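Long-range contacts in ADP-ribosylating toxin CARDS (Mycoplasma pneumoniae, PDB 4TLV), which transfers ADP-ribose from NAD(+) to multiple target proteins, disrupts the respiratory epithelium and causes vacuoles to form in mammalian cells: residues N34-I39 with M120-L125; R126-Y131 with G223-L228; A215-V220 with D255-Q260. All coordinates share one frame; numbering follows the deposited sequence.

From the N terminus, interaction 1 comes first: N34-I39 and M120-L125 close a loop of 80 residues and pack helix 35-40 against helix 115-126. The second helix ends where interaction 2 opens, so the two are in series, joined by a probable hydrogen bond from F129 N to A124 O. Interaction 2 closes a loop of 91 residues, carrying R126-Y131 to the strand at residues 225-226. Interaction 3 closes one of 34, pairing strands 214-219 and 253-258; its segments alternate with those of interaction 2, so these two cross. They share a three-stranded antiparallel sheet, A226 N meeting A218 O. M120 also packs on L259 and Q260, linking interactions 1 and 3.

Interaction 1: residues N34-I39 with M120-L125; sequences NFFEHI and MGIRAL
The helical bond from I39 N to F35 O, 3.0 Å long, places F35 and I39 one turn apart, and both reach the same partner, L125. On the opposite helix L125 N in turn donates to G121 O, again at 3.0 Å. The short axes of 35-39 and 120-125 approach to 10.6 Å with their directions 45° apart, and apolar side chains from both helices meet between them. L125 uses its two branches separately. CD2 meets the edge of the F35 ring, near its plane, with CZ 3.8 Å away, whereas CD1 lies 3.9 Å from CD1 of I39; in both pairs the side chains cross at about a right angle. With CG of F35 anti to the backbone N (chi1 175°), the ring swings out and forward toward the next turn, where CG1 of I39 lies over one face near its rim, and its edge meets L125. F36 meets G121 and I122, one turn before L125 on helix 115-126. Its ring edge is turned to the backbone at G121, where the lack of a side chain lets CE1 come within 4.2 Å of CA, and its CZ touches CD1 of I122 at 3.7 Å. L99 of helix 92-104 touches both phenylalanine rings, while I211 and P212 also pack on F36. The start of helix 35-40 is fixed by N34, whose OD1 accepts from E37 N at 3.0 Å; the N-H...O angle is nearly straight at 171°, although the donor stands above the carbonyl plane. The arrangement is thus an N-capped short helix packed through an aromatic and aliphatic seam on a longer one, inside the mono-ADP-ribosyltransferase domain of a toxin related to the pertussis toxin catalytic subunit.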
ATOM      1  N   ASN A  34       6.823 -20.940  -8.221  1.00 11.80           N
ATOM      2  CA  ASN A  34       5.365 -20.957  -8.177  1.00 13.79           C
ATOM      3  C   ASN A  34       4.893 -19.678  -7.513  1.00 14.10           C
ATOM      4  O   ASN A  34       5.136 -19.476  -6.320  1.00 11.74           O
ATOM      5  CB  ASN A  34       4.871 -22.186  -7.395  1.00 15.56           C
ATOM      6  CG  ASN A  34       3.367 -22.317  -7.404  1.00 19.45           C
ATOM      7  OD1 ASN A  34       2.646 -21.354  -7.131  1.00 14.60           O
ATOM      8  ND2 ASN A  34       2.877 -23.528  -7.709  1.00 19.75           N
ATOM      9  N   PHE A  35       4.233 -18.810  -8.278  1.00 11.79           N
ATOM     10  CA  PHE A  35       3.908 -17.475  -7.762  1.00 13.73           C
ATOM     11  C   PHE A  35       2.949 -17.538  -6.565  1.00 11.16           C
ATOM     12  O   PHE A  35       3.186 -16.919  -5.515  1.00 11.38           O
ATOM     13  CB  PHE A  35       3.328 -16.590  -8.868  1.00 13.18           C
ATOM     14  CG  PHE A  35       2.854 -15.241  -8.383  1.00 11.47           C
ATOM     15  CD1 PHE A  35       3.766 -14.258  -8.045  1.00 11.73           C
ATOM     16  CD2 PHE A  35       1.496 -14.958  -8.283  1.00 13.22           C
ATOM     17  CE1 PHE A  35       3.326 -13.009  -7.605  1.00 12.46           C
ATOM     18  CE2 PHE A  35       1.049 -13.722  -7.836  1.00 15.25           C
ATOM     19  CZ  PHE A  35       1.975 -12.746  -7.496  1.00 12.20           C
ATOM     20  N   PHE A  36       1.848 -18.268  -6.724  1.00 12.27           N
ATOM     21  CA  PHE A  36       0.858 -18.327  -5.658  1.00 13.52           C
ATOM     22  C   PHE A  36       1.397 -18.965  -4.375  1.00 13.26           C
ATOM     23  O   PHE A  36       1.086 -18.501  -3.275  1.00 12.10           O
ATOM     24  CB  PHE A  36      -0.433 -19.018  -6.119  1.00 16.47           C
ATOM     25  CG  PHE A  36      -1.313 -18.139  -6.968  1.00 15.64           C
ATOM     26  CD1 PHE A  36      -2.243 -17.298  -6.384  1.00 24.85           C
ATOM     27  CD2 PHE A  36      -1.193 -18.139  -8.342  1.00 16.19           C
ATOM     28  CE1 PHE A  36      -3.052 -16.476  -7.169  1.00 25.43           C
ATOM     29  CE2 PHE A  36      -1.991 -17.327  -9.126  1.00 19.77           C
ATOM     30  CZ  PHE A  36      -2.920 -16.502  -8.542  1.00 18.54           C
ATOM     31  N   GLU A  37       2.195 -20.025  -4.504  1.00 12.39           N
ATOM     32  CA  GLU A  37       2.777 -20.656  -3.312  1.00 12.54           C
ATOM     33  C   GLU A  37       3.714 -19.704  -2.569  1.00 13.86           C
ATOM     34  O   GLU A  37       3.854 -19.782  -1.343  1.00 12.01           O
ATOM     35  CB  GLU A  37       3.535 -21.942  -3.678  1.00 13.33           C
ATOM     36  CG  GLU A  37       2.595 -23.098  -4.039  1.00 13.28           C
ATOM     37  CD  GLU A  37       3.339 -24.386  -4.364  1.00 28.74           C
ATOM     38  OE1 GLU A  37       4.588 -24.373  -4.394  1.00 28.02           O
ATOM     39  OE2 GLU A  37       2.673 -25.418  -4.590  1.00 33.59           O
ATOM     40  N   HIS A  38       4.376 -18.829  -3.318  1.00 12.00           N
ATOM     41  CA  HIS A  38       5.287 -17.859  -2.714  1.00 12.27           C
ATOM     42  C   HIS A  38       4.524 -16.769  -1.955  1.00 11.37           C
ATOM     43  O   HIS A  38       4.904 -16.384  -0.840  1.00 13.75           O
ATOM     44  CB  HIS A  38       6.174 -17.216  -3.780  1.00 13.25           C
ATOM     45  CG  HIS A  38       7.003 -16.097  -3.250  1.00 11.75           C
ATOM     46  ND1 HIS A  38       8.023 -16.301  -2.343  1.00 13.10           N
ATOM     47  CD2 HIS A  38       6.921 -14.759  -3.441  1.00 12.08           C
ATOM     48  CE1 HIS A  38       8.545 -15.131  -2.010  1.00 15.11           C
ATOM     49  NE2 HIS A  38       7.900 -14.181  -2.669  1.00 12.07           N
ATOM     50  N   ILE A  39       3.457 -16.267  -2.566  1.00 12.02           N
ATOM     51  CA  ILE A  39       2.602 -15.261  -1.943  1.00 13.35           C
ATOM     52  C   ILE A  39       1.908 -15.838  -0.706  1.00 13.65           C
ATOM     53  O   ILE A  39       1.767 -15.157   0.321  1.00 13.89           O
ATOM     54  CB  ILE A  39       1.515 -14.756  -2.928  1.00 14.50           C
ATOM     55  CG1 ILE A  39       2.162 -13.983  -4.081  1.00 13.68           C
ATOM     56  CG2 ILE A  39       0.510 -13.882  -2.210  1.00 18.89           C
ATOM     57  CD1 ILE A  39       3.045 -12.823  -3.620  1.00 13.28           C
ATOM     58  N   MET A 120      -9.227 -16.059  -4.724  1.00 14.46           N
ATOM     59  CA  MET A 120      -9.033 -15.964  -3.280  1.00 16.35           C
ATOM     60  C   MET A 120      -7.587 -15.598  -2.976  1.00 15.56           C
ATOM     61  O   MET A 120      -7.315 -14.794  -2.082  1.00 14.02           O
ATOM     62  CB  MET A 120      -9.357 -17.284  -2.587  1.00 17.08           C
ATOM     63  CG  MET A 120     -10.829 -17.655  -2.582  1.00 25.61           C
ATOM     64  SD  MET A 120     -11.033 -19.330  -1.936  1.00 33.04           S
ATOM     65  CE  MET A 120     -12.822 -19.473  -2.016  1.00 38.93           C
ATOM     66  N   GLY A 121      -6.664 -16.198  -3.714  1.00 12.92           N
ATOM     67  CA  GLY A 121      -5.250 -15.867  -3.587  1.00 14.47           C
ATOM     68  C   GLY A 121      -4.966 -14.409  -3.941  1.00 15.23           C
ATOM     69  O   GLY A 121      -4.228 -13.715  -3.226  1.00 11.79           O
ATOM     70  N   ILE A 122      -5.542 -13.948  -5.048  1.00 11.04           N
ATOM     71  CA  ILE A 122      -5.361 -12.573  -5.492  1.00 16.66           C
ATOM     72  C   ILE A 122      -5.966 -11.601  -4.472  1.00 13.48           C
ATOM     73  O   ILE A 122      -5.401 -10.545  -4.202  1.00 15.18           O
ATOM     74  CB  ILE A 122      -5.967 -12.326  -6.912  1.00 16.21           C
ATOM     75  CG1 ILE A 122      -5.230 -13.146  -7.987  1.00 17.78           C
ATOM     76  CG2 ILE A 122      -5.893 -10.847  -7.296  1.00 17.59           C
ATOM     77  CD1 ILE A 122      -3.772 -12.898  -8.032  1.00 21.54           C
ATOM     78  N   ARG A 123      -7.115 -11.953  -3.901  1.00 15.16           N
ATOM     79  CA  ARG A 123      -7.731 -11.098  -2.886  1.00 17.64           C
ATOM     80  C   ARG A 123      -6.803 -10.911  -1.677  1.00 14.92           C
ATOM     81  O   ARG A 123      -6.643  -9.796  -1.163  1.00 13.54           O
ATOM     82  CB  ARG A 123      -9.073 -11.665  -2.430  1.00 16.61           C
ATOM     83  CG  ARG A 123      -9.801 -10.781  -1.377  1.00 22.97           C
ATOM     84  CD  ARG A 123     -11.221 -11.322  -1.114  1.00 28.14           C
ATOM     85  NE  ARG A 123     -12.115 -10.359  -0.465  1.00 44.62           N
ATOM     86  CZ  ARG A 123     -13.272  -9.928  -0.980  1.00 48.88           C
ATOM     87  NH1 ARG A 123     -13.698 -10.365  -2.169  1.00 37.85           N
ATOM     88  NH2 ARG A 123     -14.013  -9.056  -0.302  1.00 44.01           N
ATOM     89  N   ALA A 124      -6.198 -12.006  -1.229  1.00 13.45           N
ATOM     90  CA  ALA A 124      -5.219 -11.939  -0.146  1.00 14.84           C
ATOM     91  C   ALA A 124      -4.017 -11.058  -0.517  1.00 12.95           C
ATOM     92  O   ALA A 124      -3.578 -10.238   0.289  1.00 11.55           O
ATOM     93  CB  ALA A 124      -4.767 -13.326   0.249  1.00 13.98           C
ATOM     94  N   LEU A 125      -3.486 -11.235  -1.724  1.00 11.22           N
ATOM     95  CA  LEU A 125      -2.356 -10.417  -2.190  1.00 10.57           C
ATOM     96  C   LEU A 125      -2.737  -8.926  -2.210  1.00 13.90           C
ATOM     97  O   LEU A 125      -1.931  -8.059  -1.860  1.00 13.45           O
ATOM     98  CB  LEU A 125      -1.950 -10.842  -3.598  1.00 10.78           C
ATOM     99  CG  LEU A 125      -0.874 -10.021  -4.316  1.00 11.51           C
ATOM    100  CD1 LEU A 125       0.400 -10.005  -3.471  1.00 14.09           C
ATOM    101  CD2 LEU A 125      -0.614 -10.635  -5.686  1.00 14.29           C
TER

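Interaction 2: residues R126-Y131 with G223-L228; sequences RTSFAY and GTSASL
The chain leaves helix 115-126 at T127 and turns so that S128 and F129 run beside S225 and A226, with CA of S128 6.0 Å from CA of S225. Y131 makes the direct polar link: its OH donates to S225 O at 2.7 Å, approaching from above the carbonyl plane, 39° out of it. CG of Y131 stands between the backbone N and the carbonyl carbon (chi1 77°), which swings the ring back toward S128, whose O lies in plane at the ring edge. CG2 of T224 packs obliquely on the hydroxyl end, 3.4 Å from Y131 OH. A water continues the link, bonded to S128 O at 2.8 Å and to S225 N at 3.0 Å. Thus both backbone polar atoms of S225 serve the loop, while its neighbour A226 pairs with A218; residues 225-226 form an outer strand of a three-stranded antiparallel sheet in the region inferred to form the NAD(+)-binding pocket. F129 reaches further along this strand. Its CE1 comes edge-on to C of A226 at 3.7 Å and also lies 4.0 Å from CB of S225. Q132 OE1 accepts from S227 N.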
ATOM      1  N   ARG A 126      -3.966  -8.646  -2.636  1.00 11.49           N
ATOM      2  CA  ARG A 126      -4.457  -7.269  -2.806  1.00 13.24           C
ATOM      3  C   ARG A 126      -4.686  -6.549  -1.487  1.00 11.36           C
ATOM      4  O   ARG A 126      -4.602  -5.321  -1.402  1.00 13.59           O
ATOM      5  CB  ARG A 126      -5.795  -7.293  -3.536  1.00 12.95           C
ATOM      6  CG  ARG A 126      -5.694  -7.491  -5.043  1.00 13.01           C
ATOM      7  CD  ARG A 126      -7.125  -7.508  -5.604  1.00 10.15           C
ATOM      8  NE  ARG A 126      -7.134  -7.175  -7.023  1.00 13.82           N
ATOM      9  CZ  ARG A 126      -8.229  -6.861  -7.700  1.00 14.39           C
ATOM     10  NH1 ARG A 126      -9.404  -6.832  -7.067  1.00 12.88           N
ATOM     11  NH2 ARG A 126      -8.146  -6.561  -8.992  1.00 11.54           N
ATOM     12  N   THR A 127      -5.038  -7.319  -0.472  1.00 13.20           N
ATOM     13  CA  THR A 127      -5.467  -6.742   0.786  1.00 15.21           C
ATOM     14  C   THR A 127      -4.432  -7.088   1.859  1.00 16.75           C
ATOM     15  O   THR A 127      -3.476  -6.318   2.070  1.00 20.05           O
ATOM     16  CB  THR A 127      -6.929  -7.134   1.141  1.00 18.66           C
ATOM     17  OG1 THR A 127      -7.053  -8.554   1.284  1.00 19.70           O
ATOM     18  CG2 THR A 127      -7.878  -6.660   0.038  1.00 16.34           C
ATOM     19  N   SER A 128      -4.555  -8.271   2.442  1.00 14.29           N
ATOM     20  CA  SER A 128      -3.697  -8.724   3.552  1.00 17.12           C
ATOM     21  C   SER A 128      -2.182  -8.553   3.384  1.00 16.26           C
ATOM     22  O   SER A 128      -1.507  -8.099   4.323  1.00 10.62           O
ATOM     23  CB  SER A 128      -4.000 -10.193   3.897  1.00 15.92           C
ATOM     24  OG  SER A 128      -5.362 -10.334   4.244  1.00 19.84           O
ATOM     25  N   PHE A 129      -1.638  -8.955   2.231  1.00 12.24           N
ATOM     26  CA  PHE A 129      -0.190  -8.888   2.034  1.00 12.30           C
ATOM     27  C   PHE A 129       0.309  -7.674   1.257  1.00 11.25           C
ATOM     28  O   PHE A 129       1.508  -7.513   1.085  1.00 10.77           O
ATOM     29  CB  PHE A 129       0.313 -10.150   1.315  1.00 12.01           C
ATOM     30  CG  PHE A 129      -0.037 -11.423   2.027  1.00 13.89           C
ATOM     31  CD1 PHE A 129       0.495 -11.696   3.279  1.00 12.53           C
ATOM     32  CD2 PHE A 129      -0.885 -12.352   1.443  1.00 14.85           C
ATOM     33  CE1 PHE A 129       0.194 -12.887   3.948  1.00 15.30           C
ATOM     34  CE2 PHE A 129      -1.202 -13.543   2.108  1.00 13.88           C
ATOM     35  CZ  PHE A 129      -0.660 -13.806   3.361  1.00 14.82           C
ATOM     36  N   ALA A 130      -0.601  -6.841   0.762  1.00 12.89           N
ATOM     37  CA  ALA A 130      -0.215  -5.784  -0.173  1.00 12.97           C
ATOM     38  C   ALA A 130       0.748  -4.746   0.426  1.00 11.79           C
ATOM     39  O   ALA A 130       1.630  -4.225  -0.267  1.00 12.81           O
ATOM     40  CB  ALA A 130      -1.470  -5.095  -0.730  1.00 12.14           C
ATOM     41  N   TYR A 131       0.574  -4.452   1.710  1.00  9.75           N
ATOM     42  CA  TYR A 131       1.392  -3.448   2.398  1.00 10.17           C
ATOM     43  C   TYR A 131       2.874  -3.817   2.366  1.00 11.41           C
ATOM     44  O   TYR A 131       3.742  -2.963   2.587  1.00 10.05           O
ATOM     45  CB  TYR A 131       0.954  -3.299   3.865  1.00  8.34           C
ATOM     46  CG  TYR A 131       1.450  -4.446   4.729  1.00 10.53           C
ATOM     47  CD1 TYR A 131       2.687  -4.385   5.363  1.00  9.76           C
ATOM     48  CD2 TYR A 131       0.691  -5.601   4.887  1.00  8.34           C
ATOM     49  CE1 TYR A 131       3.159  -5.441   6.118  1.00 10.64           C
ATOM     50  CE2 TYR A 131       1.164  -6.673   5.636  1.00  8.30           C
ATOM     51  CZ  TYR A 131       2.391  -6.582   6.256  1.00  8.73           C
ATOM     52  OH  TYR A 131       2.862  -7.641   7.010  1.00 10.55           O
ATOM     53  N   GLY A 223      -3.478  -7.442  14.030  1.00 10.85           N
ATOM     54  CA  GLY A 223      -4.286  -7.992  12.950  1.00 10.18           C
ATOM     55  C   GLY A 223      -3.527  -8.179  11.649  1.00  9.80           C
ATOM     56  O   GLY A 223      -4.096  -8.641  10.653  1.00 10.44           O
ATOM     57  N   THR A 224      -2.253  -7.823  11.653  1.00  9.32           N
ATOM     58  CA  THR A 224      -1.459  -7.770  10.426  1.00  9.94           C
ATOM     59  C   THR A 224      -0.934  -9.146  10.029  1.00 11.57           C
ATOM     60  O   THR A 224      -0.426  -9.873  10.872  1.00 13.10           O
ATOM     61  CB  THR A 224      -0.279  -6.779  10.597  1.00 11.54           C
ATOM     62  OG1 THR A 224      -0.809  -5.506  10.964  1.00 10.59           O
ATOM     63  CG2 THR A 224       0.530  -6.633   9.315  1.00  9.07           C
ATOM     64  N   SER A 225      -1.093  -9.500   8.752  1.00 12.41           N
ATOM     65  CA  SER A 225      -0.559 -10.745   8.201  1.00 13.26           C
ATOM     66  C   SER A 225       0.760 -10.474   7.492  1.00 10.83           C
ATOM     67  O   SER A 225       0.896  -9.454   6.824  1.00 11.76           O
ATOM     68  CB  SER A 225      -1.534 -11.322   7.159  1.00 12.30           C
ATOM     69  OG  SER A 225      -2.846 -11.408   7.668  1.00 14.75           O
ATOM     70  N   ALA A 226       1.723 -11.388   7.628  1.00  9.84           N
ATOM     71  CA  ALA A 226       2.976 -11.317   6.877  1.00  9.32           C
ATOM     72  C   ALA A 226       3.189 -12.659   6.184  1.00 11.53           C
ATOM     73  O   ALA A 226       2.811 -13.697   6.726  1.00 12.18           O
ATOM     74  CB  ALA A 226       4.169 -11.006   7.814  1.00  8.73           C
ATOM     75  N   SER A 227       3.777 -12.663   4.995  1.00 10.48           N
ATOM     76  CA  SER A 227       4.177 -13.961   4.452  1.00 12.94           C
ATOM     77  C   SER A 227       5.411 -14.441   5.190  1.00 10.77           C
ATOM     78  O   SER A 227       6.186 -13.649   5.740  1.00 11.57           O
ATOM     79  CB  SER A 227       4.449 -13.914   2.948  1.00 16.02           C
ATOM     80  OG  SER A 227       5.351 -12.888   2.651  1.00 17.27           O
ATOM     81  N   LEU A 228       5.604 -15.749   5.199  1.00 13.59           N
ATOM     82  CA  LEU A 228       6.776 -16.309   5.852  1.00 13.19           C
ATOM     83  C   LEU A 228       8.089 -15.899   5.166  1.00 13.87           C
ATOM     84  O   LEU A 228       9.148 -15.895   5.795  1.00 13.06           O
ATOM     85  CB  LEU A 228       6.648 -17.832   5.959  1.00 14.67           C
ATOM     86  CG  LEU A 228       5.733 -18.335   7.093  1.00 13.05           C
ATOM     87  CD1 LEU A 228       4.292 -17.812   6.997  1.00 14.26           C
ATOM     88  CD2 LEU A 228       5.758 -19.867   7.143  1.00 13.17           C
TER
HETATM   89  O   HOH W   1      -2.291  -7.428   6.888  1.00 12.30           O

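Interaction 3: residues A215-V220 with D255-Q260; sequences ASVADV and DNYNLQ
V217 and Y257 lie on one face of the three-stranded antiparallel sheet, on the neighbouring strands 214-219 and 253-258, their side chains crossing at a slant. The branch CG2 of V217 meets the edge of the tyrosine ring, near its plane, 4.1 Å from CE2. In V217 CG1 is anti to the backbone N (chi1 -176°), which leaves CG2 beside that N and directed to the ring, while CG1 packs on S225 of the next strand. A215 and D255 point to this same face. A215 with Y257 and V217 with D255 form hydrogen-bonded pairs: A215 N and Y257 O are 2.7 Å apart and V217 N and D255 O 2.8 Å, both donors lying almost in line with the acceptor's C=O bond. The return bonds, Y257 N to A215 O and D255 N to V217 O, complete the pairs. Between them S216 faces N256 as a non-hydrogen-bonded pair, with side chains on the other face. There the amide end of N256 leans across toward the serine, and S216 OG donates to N256 OD1 at 2.5 Å, too short to be taken at face value, so the detail of this bond is doubtful. Beyond V217, D219 bonds E252 and K253 through the backbone, and the carboxylates of D255 and D219 meet through water. One water lies within hydrogen-bonding distance of V217 O and D255 OD2, a second within that of D255 OD2 and D219 OD2, though neither has protons for all the acceptors around it. OD1 of D255 has its salt bridge with K253. D219 OD2 and D255 OD2 remain 5.0 Å apart, so some repulsion between like charges is likely, and the waters and K253 would be expected to temper it where strands of the inferred NAD(+)-binding region meet.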
ATOM      1  N   ALA A 215      -2.496 -22.209   2.742  1.00 16.93           N
ATOM      2  CA  ALA A 215      -1.623 -21.053   2.962  1.00 17.47           C
ATOM      3  C   ALA A 215      -1.082 -21.048   4.381  1.00 17.37           C
ATOM      4  O   ALA A 215      -1.626 -21.710   5.264  1.00 20.13           O
ATOM      5  CB  ALA A 215      -2.375 -19.756   2.683  1.00 17.38           C
ATOM      6  N   SER A 216       0.013 -20.323   4.587  1.00 15.21           N
ATOM      7  CA  SER A 216       0.553 -20.088   5.915  1.00 15.21           C
ATOM      8  C   SER A 216       0.731 -18.574   6.064  1.00 16.00           C
ATOM      9  O   SER A 216       1.059 -17.883   5.100  1.00 12.76           O
ATOM     10  CB  SER A 216       1.881 -20.816   6.114  1.00 18.31           C
ATOM     11  OG  SER A 216       1.699 -22.226   6.092  1.00 17.93           O
ATOM     12  N   VAL A 217       0.465 -18.071   7.264  1.00 14.32           N
ATOM     13  CA  VAL A 217       0.462 -16.638   7.513  1.00 14.79           C
ATOM     14  C   VAL A 217       1.134 -16.402   8.840  1.00 15.04           C
ATOM     15  O   VAL A 217       0.786 -17.044   9.838  1.00 15.55           O
ATOM     16  CB  VAL A 217      -0.977 -16.078   7.652  1.00 18.32           C
ATOM     17  CG1 VAL A 217      -0.944 -14.557   7.815  1.00 16.47           C
ATOM     18  CG2 VAL A 217      -1.836 -16.466   6.468  1.00 18.18           C
ATOM     19  N   ALA A 218       2.096 -15.489   8.864  1.00 12.25           N
ATOM     20  CA  ALA A 218       2.652 -15.055  10.131  1.00 13.84           C
ATOM     21  C   ALA A 218       1.817 -13.891  10.696  1.00 13.04           C
ATOM     22  O   ALA A 218       1.553 -12.903  10.000  1.00 12.79           O
ATOM     23  CB  ALA A 218       4.111 -14.651   9.962  1.00 13.24           C
ATOM     24  N   ASP A 219       1.401 -14.018  11.951  1.00 12.14           N
ATOM     25  CA  ASP A 219       0.681 -12.949  12.651  1.00 12.47           C
ATOM     26  C   ASP A 219       1.724 -11.984  13.226  1.00 11.49           C
ATOM     27  O   ASP A 219       2.477 -12.352  14.134  1.00 11.55           O
ATOM     28  CB  ASP A 219      -0.158 -13.559  13.779  1.00 10.30           C
ATOM     29  CG  ASP A 219      -0.953 -12.538  14.545  1.00 13.10           C
ATOM     30  OD1 ASP A 219      -0.634 -11.332  14.469  1.00 12.96           O
ATOM     31  OD2 ASP A 219      -1.922 -12.949  15.224  1.00 14.47           O
ATOM     32  N   VAL A 220       1.775 -10.755  12.709  1.00 12.43           N
ATOM     33  CA  VAL A 220       2.791  -9.806  13.173  1.00 12.99           C
ATOM     34  C   VAL A 220       2.218  -8.629  13.970  1.00  9.92           C
ATOM     35  O   VAL A 220       2.778  -7.529  13.958  1.00 10.76           O
ATOM     36  CB  VAL A 220       3.721  -9.329  12.022  1.00 11.82           C
ATOM     37  CG1 VAL A 220       4.581 -10.492  11.530  1.00 11.99           C
ATOM     38  CG2 VAL A 220       2.897  -8.700  10.864  1.00  8.93           C
ATOM     39  N   ASP A 255       0.031 -19.292  11.467  1.00 16.63           N
ATOM     40  CA  ASP A 255      -1.199 -20.043  11.252  1.00 17.25           C
ATOM     41  C   ASP A 255      -1.225 -20.657   9.865  1.00 20.41           C
ATOM     42  O   ASP A 255      -0.732 -20.060   8.913  1.00 17.33           O
ATOM     43  CB  ASP A 255      -2.407 -19.132  11.399  1.00 17.39           C
ATOM     44  CG  ASP A 255      -2.598 -18.653  12.823  1.00 27.57           C
ATOM     45  OD1 ASP A 255      -3.048 -19.459  13.661  1.00 28.59           O
ATOM     46  OD2 ASP A 255      -2.280 -17.480  13.104  1.00 24.32           O
ATOM     47  N   ASN A 256      -1.804 -21.853   9.760  1.00 15.68           N
ATOM     48  CA  ASN A 256      -2.038 -22.489   8.465  1.00 16.41           C
ATOM     49  C   ASN A 256      -3.532 -22.571   8.180  1.00 19.77           C
ATOM     50  O   ASN A 256      -4.318 -22.920   9.066  1.00 20.53           O
ATOM     51  CB  ASN A 256      -1.455 -23.909   8.455  1.00 19.83           C
ATOM     52  CG  ASN A 256      -0.005 -23.953   8.900  1.00 27.77           C
ATOM     53  OD1 ASN A 256       0.850 -23.182   8.238  1.00 19.64           O
ATOM     54  ND2 ASN A 256       0.340 -24.672   9.839  1.00 31.26           N
ATOM     55  N   TYR A 257      -3.924 -22.261   6.952  1.00 15.88           N
ATOM     56  CA  TYR A 257      -5.322 -22.295   6.562  1.00 18.21           C
ATOM     57  C   TYR A 257      -5.496 -22.891   5.180  1.00 23.01           C
ATOM     58  O   TYR A 257      -4.675 -22.662   4.278  1.00 20.68           O
ATOM     59  CB  TYR A 257      -5.905 -20.885   6.484  1.00 19.76           C
ATOM     60  CG  TYR A 257      -5.752 -20.009   7.715  1.00 17.91           C
ATOM     61  CD1 TYR A 257      -6.601 -20.149   8.815  1.00 20.09           C
ATOM     62  CD2 TYR A 257      -4.783 -19.001   7.751  1.00 20.11           C
ATOM     63  CE1 TYR A 257      -6.468 -19.318   9.942  1.00 17.39           C
ATOM     64  CE2 TYR A 257      -4.642 -18.169   8.863  1.00 21.52           C
ATOM     65  CZ  TYR A 257      -5.492 -18.330   9.952  1.00 23.75           C
ATOM     66  OH  TYR A 257      -5.355 -17.496  11.043  1.00 18.80           O
ATOM     67  N   ASN A 258      -6.585 -23.624   4.995  1.00 20.78           N
ATOM     68  CA  ASN A 258      -7.053 -23.886   3.649  1.00 20.38           C
ATOM     69  C   ASN A 258      -7.436 -22.549   3.042  1.00 20.79           C
ATOM     70  O   ASN A 258      -7.886 -21.642   3.750  1.00 22.36           O
ATOM     71  CB  ASN A 258      -8.240 -24.856   3.671  1.00 22.56           C
ATOM     72  CG  ASN A 258      -7.810 -26.271   4.005  1.00 32.82           C
ATOM     73  OD1 ASN A 258      -6.728 -26.710   3.593  1.00 32.66           O
ATOM     74  ND2 ASN A 258      -8.637 -26.990   4.754  1.00 36.31           N
ATOM     75  N   LEU A 259      -7.262 -22.424   1.733  1.00 20.34           N
ATOM     76  CA  LEU A 259      -7.439 -21.150   1.047  1.00 21.61           C
ATOM     77  C   LEU A 259      -8.808 -20.517   1.267  1.00 26.17           C
ATOM     78  O   LEU A 259      -8.923 -19.293   1.384  1.00 20.04           O
ATOM     79  CB  LEU A 259      -7.149 -21.315  -0.452  1.00 26.39           C
ATOM     80  CG  LEU A 259      -6.772 -20.063  -1.239  1.00 26.64           C
ATOM     81  CD1 LEU A 259      -5.755 -19.225  -0.456  1.00 28.10           C
ATOM     82  CD2 LEU A 259      -6.210 -20.414  -2.622  1.00 24.03           C
ATOM     83  N   GLN A 260      -9.844 -21.351   1.327  1.00 22.06           N
ATOM     84  CA  GLN A 260     -11.200 -20.867   1.517  1.00 24.47           C
ATOM     85  C   GLN A 260     -11.430 -20.420   2.969  1.00 22.63           C
ATOM     86  O   GLN A 260     -12.430 -19.777   3.270  1.00 23.98           O
ATOM     87  CB  GLN A 260     -12.221 -21.939   1.096  1.00 25.01           C
ATOM     88  CG  GLN A 260     -12.177 -23.215   1.937  1.00 27.28           C
ATOM     89  CD  GLN A 260     -11.160 -24.248   1.440  1.00 38.36           C
ATOM     90  OE1 GLN A 260     -10.143 -23.907   0.821  1.00 30.38           O
ATOM     91  NE2 GLN A 260     -11.437 -25.527   1.715  1.00 34.63           N
TER
HETATM   92  O   HOH W   2      -1.453 -15.814  11.369  1.00 22.75           O
HETATM   93  O   HOH W   3      -3.360 -15.370  14.167  1.00 25.90           O